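Long-range contact in B-cell differentiation antigen CD72 (Mus musculus, PDB 5B1R), which serves as a B-cell receptor co-receptor that recognises the Sm/RNP self-antigen and, through SHP-1 recruitment, inhibits receptor signalling: residues E14-L26 and C105-A117. The protein carries 2 engineered substitutions. Numbering follows the deposited sequence.
Sequences ERCFYISHTLRSL and CAELHPSICESEA. Unlike the reference sequence in segment 14-26: Arg-24 (reference Gly). Engineered in segment 105-117: Ser-111 (natural residue Cys).
Arg-15 and Glu-114 meet in a bidentate salt bridge at one end of an antiparallel strand pair, 15-21 against 109-116, which joins the N- and C-terminal parts of this extracellular C-type lectin-like domain. The axes approach to 4.5 Å, and reciprocal N-H...O bonds link Cys-16 with Ser-115, Tyr-18 with Cys-113 and Ser-20 with Ser-111, an engineered serine. Between Ser-20 and Arg-24 the register slips by two residues, a beta bulge, before Arg-24 and His-109 bond reciprocally.

Glu-114 CB lies 3.5 Å from Cys-16 O and also touches Phe-17 CD1. The Glu-114 chi1 of 76° sets CG between the backbone N and carbonyl carbon, and from there the extended chain runs beside the phenyl ring, pointing the same way. At the tip, Glu-114 OE1 accepts from Arg-15 NH1 (2.9 Å, 177°) on its syn side, tilted from the carboxylate plane, and also from the backbone N of Ala-42, so two donors grip one oxygen of this buried residue. Glu-114 OE2 accepts from Arg-15 NE at 2.9 Å, from further above that plane. Bends at chi2 and chi3 of Arg-15 bring the guanidinium side-on, its plane 29° from the carboxylate; Phe-17 CZ lies over one guanidinium face, displaced toward its rim.

On the sheet face bearing Ser-20 and Ser-111, Arg-24, which differs from the reference sequence, sends its extended chain back across the bulge; Arg-24 NH1 donates to Ser-20 OG at 2.8 Å. A water bridges the bulge, donating to Thr-22 O and accepting from Arg-24 NH1, while Ser-111 OG lies 2.8 Å from the water oxygen as its third hydrogen-bond partner.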
ATOM      1  N   GLU A  14      11.633  -7.994  -5.609  1.00 10.47           N
ATOM      2  CA  GLU A  14      12.430  -8.168  -4.382  1.00  9.69           C
ATOM      3  C   GLU A  14      11.678  -7.698  -3.141  1.00  9.72           C
ATOM      4  O   GLU A  14      12.304  -7.329  -2.137  1.00 10.54           O
ATOM      5  CB  GLU A  14      13.757  -7.432  -4.501  1.00 11.99           C
ATOM      6  CG  GLU A  14      14.602  -7.938  -5.644  1.00 12.07           C
ATOM      7  CD  GLU A  14      15.864  -7.130  -5.779  1.00 11.32           C
ATOM      8  OE1 GLU A  14      15.791  -5.966  -6.239  1.00 12.90           O
ATOM      9  OE2 GLU A  14      16.936  -7.656  -5.422  1.00 13.17           O
ATOM     10  N   ARG A  15      10.339  -7.740  -3.206  1.00  8.76           N
ATOM     11  CA  ARG A  15       9.479  -7.229  -2.147  1.00  9.47           C
ATOM     12  C   ARG A  15       8.449  -8.273  -1.717  1.00  8.01           C
ATOM     13  O   ARG A  15       8.183  -9.252  -2.424  1.00  8.55           O
ATOM     14  CB  ARG A  15       8.737  -5.997  -2.658  1.00 11.06           C
ATOM     15  CG  ARG A  15       9.664  -4.907  -3.140  1.00 12.59           C
ATOM     16  CD  ARG A  15       9.063  -4.130  -4.286  1.00 13.01           C
ATOM     17  NE  ARG A  15       7.987  -3.269  -3.844  1.00 12.05           N
ATOM     18  CZ  ARG A  15       7.077  -2.725  -4.649  1.00 10.76           C
ATOM     19  NH1 ARG A  15       6.170  -1.916  -4.138  1.00 11.88           N
ATOM     20  NH2 ARG A  15       7.053  -3.010  -5.945  1.00 12.03           N
ATOM     21  N   CYS A  16       7.860  -8.015  -0.554  1.00  8.81           N
ATOM     22  CA  CYS A  16       6.760  -8.796  -0.016  1.00  8.39           C
ATOM     23  C   CYS A  16       5.721  -7.821   0.522  1.00  8.03           C
ATOM     24  O   CYS A  16       6.073  -6.894   1.250  1.00  9.69           O
ATOM     25  CB  CYS A  16       7.237  -9.662   1.142  1.00  9.37           C
ATOM     26  SG  CYS A  16       8.619 -10.757   0.760  1.00  9.41           S
ATOM     27  N   PHE A  17       4.449  -8.067   0.207  1.00  8.31           N
ATOM     28  CA  PHE A  17       3.362  -7.235   0.717  1.00  8.50           C
ATOM     29  C   PHE A  17       2.587  -7.963   1.803  1.00  9.20           C
ATOM     30  O   PHE A  17       2.383  -9.180   1.741  1.00  9.77           O
ATOM     31  CB  PHE A  17       2.397  -6.862  -0.396  1.00  9.84           C
ATOM     32  CG  PHE A  17       3.040  -6.098  -1.501  1.00  8.89           C
ATOM     33  CD1 PHE A  17       3.382  -4.762  -1.340  1.00  9.84           C
ATOM     34  CD2 PHE A  17       3.312  -6.715  -2.706  1.00 11.70           C
ATOM     35  CE1 PHE A  17       3.991  -4.071  -2.369  1.00 11.63           C
ATOM     36  CE2 PHE A  17       3.907  -6.024  -3.731  1.00 13.37           C
ATOM     37  CZ  PHE A  17       4.249  -4.698  -3.568  1.00 11.98           C
ATOM     38  N   TYR A  18       2.120  -7.185   2.771  1.00  9.51           N
ATOM     39  CA  TYR A  18       1.268  -7.682   3.830  1.00 10.09           C
ATOM     40  C   TYR A  18       0.018  -6.807   3.878  1.00  9.45           C
ATOM     41  O   TYR A  18       0.120  -5.580   4.073  1.00 10.82           O
ATOM     42  CB  TYR A  18       1.995  -7.646   5.183  1.00 11.82           C
ATOM     43  CG  TYR A  18       1.086  -8.019   6.319  1.00 12.16           C
ATOM     44  CD1 TYR A  18       0.758  -9.346   6.551  1.00 13.41           C
ATOM     45  CD2 TYR A  18       0.526  -7.044   7.148  1.00 12.44           C
ATOM     46  CE1 TYR A  18      -0.096  -9.685   7.583  1.00 15.08           C
ATOM     47  CE2 TYR A  18      -0.313  -7.386   8.173  1.00 13.11           C
ATOM     48  CZ  TYR A  18      -0.624  -8.705   8.384  1.00 13.01           C
ATOM     49  OH  TYR A  18      -1.454  -9.055   9.406  1.00 15.19           O
ATOM     50  N   ILE A  19      -1.143  -7.426   3.682  1.00  9.54           N
ATOM     51  CA  ILE A  19      -2.398  -6.690   3.823  1.00 10.38           C
ATOM     52  C   ILE A  19      -2.841  -6.741   5.282  1.00 10.07           C
ATOM     53  O   ILE A  19      -3.065  -7.811   5.827  1.00 11.34           O
ATOM     54  CB  ILE A  19      -3.512  -7.284   2.932  1.00 11.01           C
ATOM     55  CG1 ILE A  19      -3.101  -7.298   1.451  1.00 11.05           C
ATOM     56  CG2 ILE A  19      -4.822  -6.516   3.164  1.00 12.39           C
ATOM     57  CD1 ILE A  19      -3.996  -8.192   0.600  1.00 12.65           C
ATOM     58  N   SER A  20      -2.957  -5.579   5.911  1.00 10.15           N
ATOM     59  CA  SER A  20      -3.514  -5.509   7.255  1.00 10.42           C
ATOM     60  C   SER A  20      -4.967  -5.065   7.175  1.00 10.43           C
ATOM     61  O   SER A  20      -5.261  -3.941   6.772  1.00 11.75           O
ATOM     62  CB  SER A  20      -2.726  -4.548   8.136  1.00 11.47           C
ATOM     63  OG  SER A  20      -3.236  -4.601   9.459  1.00 11.89           O
ATOM     64  N   HIS A  21      -5.877  -5.958   7.547  1.00 12.04           N
ATOM     65  CA  HIS A  21      -7.303  -5.657   7.458  1.00 13.54           C
ATOM     66  C   HIS A  21      -7.777  -4.737   8.590  1.00 13.43           C
ATOM     67  O   HIS A  21      -8.870  -4.179   8.526  1.00 15.42           O
ATOM     68  CB  HIS A  21      -8.126  -6.946   7.459  1.00 16.02           C
ATOM     69  CG  HIS A  21      -7.769  -7.874   6.347  1.00 19.20           C
ATOM     70  ND1 HIS A  21      -8.062  -7.604   5.026  1.00 19.04           N
ATOM     71  CD2 HIS A  21      -7.125  -9.065   6.353  1.00 23.31           C
ATOM     72  CE1 HIS A  21      -7.621  -8.593   4.269  1.00 22.64           C
ATOM     73  NE2 HIS A  21      -7.046  -9.489   5.050  1.00 23.45           N
ATOM     74  N   THR A  22      -6.949  -4.599   9.619  1.00 12.57           N
ATOM     75  CA  THR A  22      -7.281  -3.801  10.802  1.00 13.00           C
ATOM     76  C   THR A  22      -7.459  -2.351  10.421  1.00 12.70           C
ATOM     77  O   THR A  22      -6.611  -1.760   9.755  1.00 12.93           O
ATOM     78  CB  THR A  22      -6.140  -3.905  11.834  1.00 13.96           C
ATOM     79  OG1 THR A  22      -5.890  -5.291  12.106  1.00 15.76           O
ATOM     80  CG2 THR A  22      -6.461  -3.170  13.146  1.00 15.45           C
ATOM     81  N   LEU A  23      -8.556  -1.758  10.875  1.00 12.54           N
ATOM     82  CA  LEU A  23      -8.840  -0.364  10.569  1.00 12.53           C
ATOM     83  C   LEU A  23      -7.980   0.552  11.440  1.00 12.74           C
ATOM     84  O   LEU A  23      -8.033   0.483  12.673  1.00 13.38           O
ATOM     85  CB  LEU A  23     -10.324  -0.036  10.775  1.00 14.38           C
ATOM     86  CG  LEU A  23     -11.323  -0.908  10.010  1.00 15.97           C
ATOM     87  CD1 LEU A  23     -12.735  -0.378  10.236  1.00 18.33           C
ATOM     88  CD2 LEU A  23     -11.002  -0.992   8.520  1.00 17.85           C
ATOM     89  N   ARG A  24      -7.218   1.438  10.804  1.00 12.36           N
ATOM     90  CA  ARG A  24      -6.372   2.394  11.519  1.00 12.12           C
ATOM     91  C   ARG A  24      -6.291   3.702  10.743  1.00 11.51           C
ATOM     92  O   ARG A  24      -6.514   3.741   9.536  1.00 12.12           O
ATOM     93  CB  ARG A  24      -4.938   1.880  11.684  1.00 12.37           C
ATOM     94  CG  ARG A  24      -4.777   0.517  12.314  1.00 12.28           C
ATOM     95  CD  ARG A  24      -3.305   0.194  12.457  1.00 12.41           C
ATOM     96  NE  ARG A  24      -3.081  -1.124  13.065  1.00 12.51           N
ATOM     97  CZ  ARG A  24      -2.978  -2.258  12.394  1.00 11.58           C
ATOM     98  NH1 ARG A  24      -3.076  -2.264  11.077  1.00 12.18           N
ATOM     99  NH2 ARG A  24      -2.775  -3.388  13.075  1.00 12.23           N
ATOM    100  N   SER A  25      -5.909   4.765  11.433  1.00 11.80           N
ATOM    101  CA  SER A  25      -5.499   5.999  10.768  1.00 11.45           C
ATOM    102  C   SER A  25      -4.236   5.751   9.949  1.00 11.39           C
ATOM    103  O   SER A  25      -3.593   4.703  10.072  1.00 11.49           O
ATOM    104  CB  SER A  25      -5.196   7.068  11.806  1.00 12.94           C
ATOM    105  OG  SER A  25      -4.084   6.672  12.596  1.00 13.67           O
ATOM    106  N   LEU A  26      -3.858   6.724   9.130  1.00 11.35           N
ATOM    107  CA  LEU A  26      -2.626   6.577   8.385  1.00 11.25           C
ATOM    108  C   LEU A  26      -1.449   6.429   9.336  1.00 11.88           C
ATOM    109  O   LEU A  26      -0.624   5.538   9.168  1.00 12.28           O
ATOM    110  CB  LEU A  26      -2.434   7.726   7.378  1.00 12.00           C
ATOM    111  CG  LEU A  26      -1.198   7.629   6.455  1.00 12.08           C
ATOM    112  CD1 LEU A  26       0.130   8.008   7.121  1.00 14.67           C
ATOM    113  CD2 LEU A  26      -1.096   6.261   5.779  1.00 12.30           C
ATOM    114  N   CYS A 105      -5.893  12.147   7.005  1.00 15.68           N
ATOM    115  CA  CYS A 105      -5.065  11.096   7.544  1.00 14.58           C
ATOM    116  C   CYS A 105      -5.697  10.353   8.731  1.00 13.93           C
ATOM    117  O   CYS A 105      -5.350   9.207   8.987  1.00 14.30           O
ATOM    118  CB  CYS A 105      -3.687  11.657   7.909  1.00 14.53           C
ATOM    119  SG  CYS A 105      -2.823  12.467   6.513  1.00 14.44           S
ATOM    120  N   ALA A 106      -6.631  10.987   9.433  1.00 15.54           N
ATOM    121  CA  ALA A 106      -7.261  10.373  10.600  1.00 15.56           C
ATOM    122  C   ALA A 106      -8.289   9.301  10.243  1.00 15.06           C
ATOM    123  O   ALA A 106      -8.714   8.546  11.121  1.00 17.25           O
ATOM    124  CB  ALA A 106      -7.907  11.447  11.486  1.00 17.85           C
ATOM    125  N   GLU A 107      -8.694   9.210   8.978  1.00 14.32           N
ATOM    126  CA  GLU A 107      -9.712   8.224   8.600  1.00 13.83           C
ATOM    127  C   GLU A 107      -9.242   6.797   8.858  1.00 12.93           C
ATOM    128  O   GLU A 107      -8.065   6.488   8.705  1.00 13.02           O
ATOM    129  CB  GLU A 107     -10.093   8.316   7.118  1.00 15.01           C
ATOM    130  CG  GLU A 107     -10.789   9.572   6.663  1.00 17.88           C
ATOM    131  CD  GLU A 107     -11.356   9.445   5.244  1.00 22.97           C
ATOM    132  OE1 GLU A 107     -11.119   8.414   4.553  1.00 24.25           O
ATOM    133  OE2 GLU A 107     -12.049  10.383   4.816  1.00 26.94           O
ATOM    134  N   LEU A 108     -10.182   5.931   9.213  1.00 13.09           N
ATOM    135  CA  LEU A 108      -9.874   4.532   9.526  1.00 13.03           C
ATOM    136  C   LEU A 108     -10.014   3.628   8.299  1.00 12.82           C
ATOM    137  O   LEU A 108     -11.095   3.526   7.725  1.00 15.22           O
ATOM    138  CB  LEU A 108     -10.804   4.046  10.641  1.00 13.54           C
ATOM    139  CG  LEU A 108     -10.787   4.875  11.927  1.00 13.78           C
ATOM    140  CD1 LEU A 108     -11.808   4.335  12.926  1.00 16.20           C
ATOM    141  CD2 LEU A 108      -9.387   4.864  12.508  1.00 16.12           C
ATOM    142  N   HIS A 109      -8.924   2.964   7.922  1.00 11.42           N
ATOM    143  CA  HIS A 109      -8.895   2.074   6.767  1.00 10.71           C
ATOM    144  C   HIS A 109      -7.937   0.941   7.050  1.00 10.68           C
ATOM    145  O   HIS A 109      -7.015   1.077   7.860  1.00 11.30           O
ATOM    146  CB  HIS A 109      -8.412   2.818   5.520  1.00 11.23           C
ATOM    147  CG  HIS A 109      -9.350   3.887   5.073  1.00 11.42           C
ATOM    148  ND1 HIS A 109     -10.566   3.609   4.485  1.00 13.61           N
ATOM    149  CD2 HIS A 109      -9.259   5.234   5.148  1.00 12.99           C
ATOM    150  CE1 HIS A 109     -11.188   4.747   4.222  1.00 13.89           C
ATOM    151  NE2 HIS A 109     -10.413   5.748   4.608  1.00 13.54           N
ATOM    152  N   PRO A 110      -8.115  -0.179   6.344  1.00 10.55           N
ATOM    153  CA  PRO A 110      -7.038  -1.176   6.314  1.00 10.23           C
ATOM    154  C   PRO A 110      -5.830  -0.577   5.584  1.00  9.33           C
ATOM    155  O   PRO A 110      -5.894   0.549   5.064  1.00  9.59           O
ATOM    156  CB  PRO A 110      -7.659  -2.323   5.506  1.00 11.52           C
ATOM    157  CG  PRO A 110      -8.653  -1.627   4.596  1.00 12.09           C
ATOM    158  CD  PRO A 110      -9.233  -0.513   5.437  1.00 11.64           C
ATOM    159  N   SER A 111      -4.737  -1.330   5.523  1.00  9.62           N
ATOM    160  CA  SER A 111      -3.511  -0.793   4.948  1.00  9.34           C
ATOM    161  C   SER A 111      -2.703  -1.913   4.309  1.00  8.87           C
ATOM    162  O   SER A 111      -3.016  -3.103   4.489  1.00  9.59           O
ATOM    163  CB  SER A 111      -2.691  -0.099   6.042  1.00  9.58           C
ATOM    164  OG  SER A 111      -2.352  -0.999   7.089  1.00 10.44           O
ATOM    165  N   ILE A 112      -1.666  -1.526   3.572  1.00  8.32           N
ATOM    166  CA  ILE A 112      -0.771  -2.506   2.963  1.00  8.70           C
ATOM    167  C   ILE A 112       0.642  -2.123   3.356  1.00  8.25           C
ATOM    168  O   ILE A 112       1.047  -0.968   3.160  1.00  8.98           O
ATOM    169  CB  ILE A 112      -0.885  -2.534   1.429  1.00  8.75           C
ATOM    170  CG1 ILE A 112      -2.355  -2.674   1.004  1.00  9.48           C
ATOM    171  CG2 ILE A 112      -0.010  -3.651   0.857  1.00  9.52           C
ATOM    172  CD1 ILE A 112      -2.627  -2.369  -0.451  1.00 10.16           C
ATOM    173  N   CYS A 113       1.373  -3.063   3.951  1.00  8.96           N
ATOM    174  CA  CYS A 113       2.785  -2.881   4.257  1.00  9.31           C
ATOM    175  C   CYS A 113       3.635  -3.609   3.225  1.00  9.23           C
ATOM    176  O   CYS A 113       3.167  -4.536   2.556  1.00  9.76           O
ATOM    177  CB  CYS A 113       3.120  -3.452   5.633  1.00 10.84           C
ATOM    178  SG  CYS A 113       2.148  -2.867   7.034  1.00 11.51           S
ATOM    179  N   GLU A 114       4.899  -3.216   3.132  1.00  9.55           N
ATOM    180  CA  GLU A 114       5.839  -3.986   2.337  1.00  9.08           C
ATOM    181  C   GLU A 114       7.168  -4.101   3.058  1.00  8.61           C
ATOM    182  O   GLU A 114       7.594  -3.188   3.782  1.00 10.42           O
ATOM    183  CB  GLU A 114       6.032  -3.410   0.942  1.00 12.53           C
ATOM    184  CG  GLU A 114       6.878  -2.194   0.827  1.00 13.01           C
ATOM    185  CD  GLU A 114       7.158  -1.877  -0.634  1.00 12.15           C
ATOM    186  OE1 GLU A 114       6.277  -1.338  -1.278  1.00 11.31           O
ATOM    187  OE2 GLU A 114       8.248  -2.179  -1.167  1.00 13.67           O
ATOM    188  N   SER A 115       7.812  -5.233   2.841  1.00 10.20           N
ATOM    189  CA  SER A 115       9.161  -5.462   3.315  1.00 11.27           C
ATOM    190  C   SER A 115       9.995  -5.932   2.138  1.00 10.33           C
ATOM    191  O   SER A 115       9.474  -6.205   1.045  1.00 10.54           O
ATOM    192  CB  SER A 115       9.163  -6.539   4.409  1.00 13.41           C
ATOM    193  OG  SER A 115       8.988  -7.835   3.838  1.00 13.01           O
ATOM    194  N   GLU A 116      11.292  -6.060   2.338  1.00 11.62           N
ATOM    195  CA  GLU A 116      12.088  -6.731   1.333  1.00 12.10           C
ATOM    196  C   GLU A 116      11.791  -8.242   1.353  1.00 10.78           C
ATOM    197  O   GLU A 116      11.334  -8.785   2.359  1.00 11.95           O
ATOM    198  CB  GLU A 116      13.582  -6.426   1.509  1.00 16.20           C
ATOM    199  CG  GLU A 116      14.317  -7.195   2.596  1.00 16.34           C
ATOM    200  CD  GLU A 116      14.130  -6.663   4.015  1.00 18.26           C
ATOM    201  OE1 GLU A 116      15.000  -6.944   4.864  1.00 18.94           O
ATOM    202  OE2 GLU A 116      13.125  -5.984   4.305  1.00 20.84           O
ATOM    203  N   ALA A 117      12.008  -8.899   0.218  1.00 10.46           N
ATOM    204  CA  ALA A 117      12.009 -10.348   0.152  1.00 10.81           C
ATOM    205  C   ALA A 117      13.369 -10.849   0.626  1.00 11.45           C
ATOM    206  O   ALA A 117      14.336 -10.100   0.674  1.00 15.64           O
ATOM    207  CB  ALA A 117      11.728 -10.804  -1.259  1.00 11.57           C
TER
HETATM  208  O   HOH W   1      -4.224  -0.436   9.054  1.00 11.54           O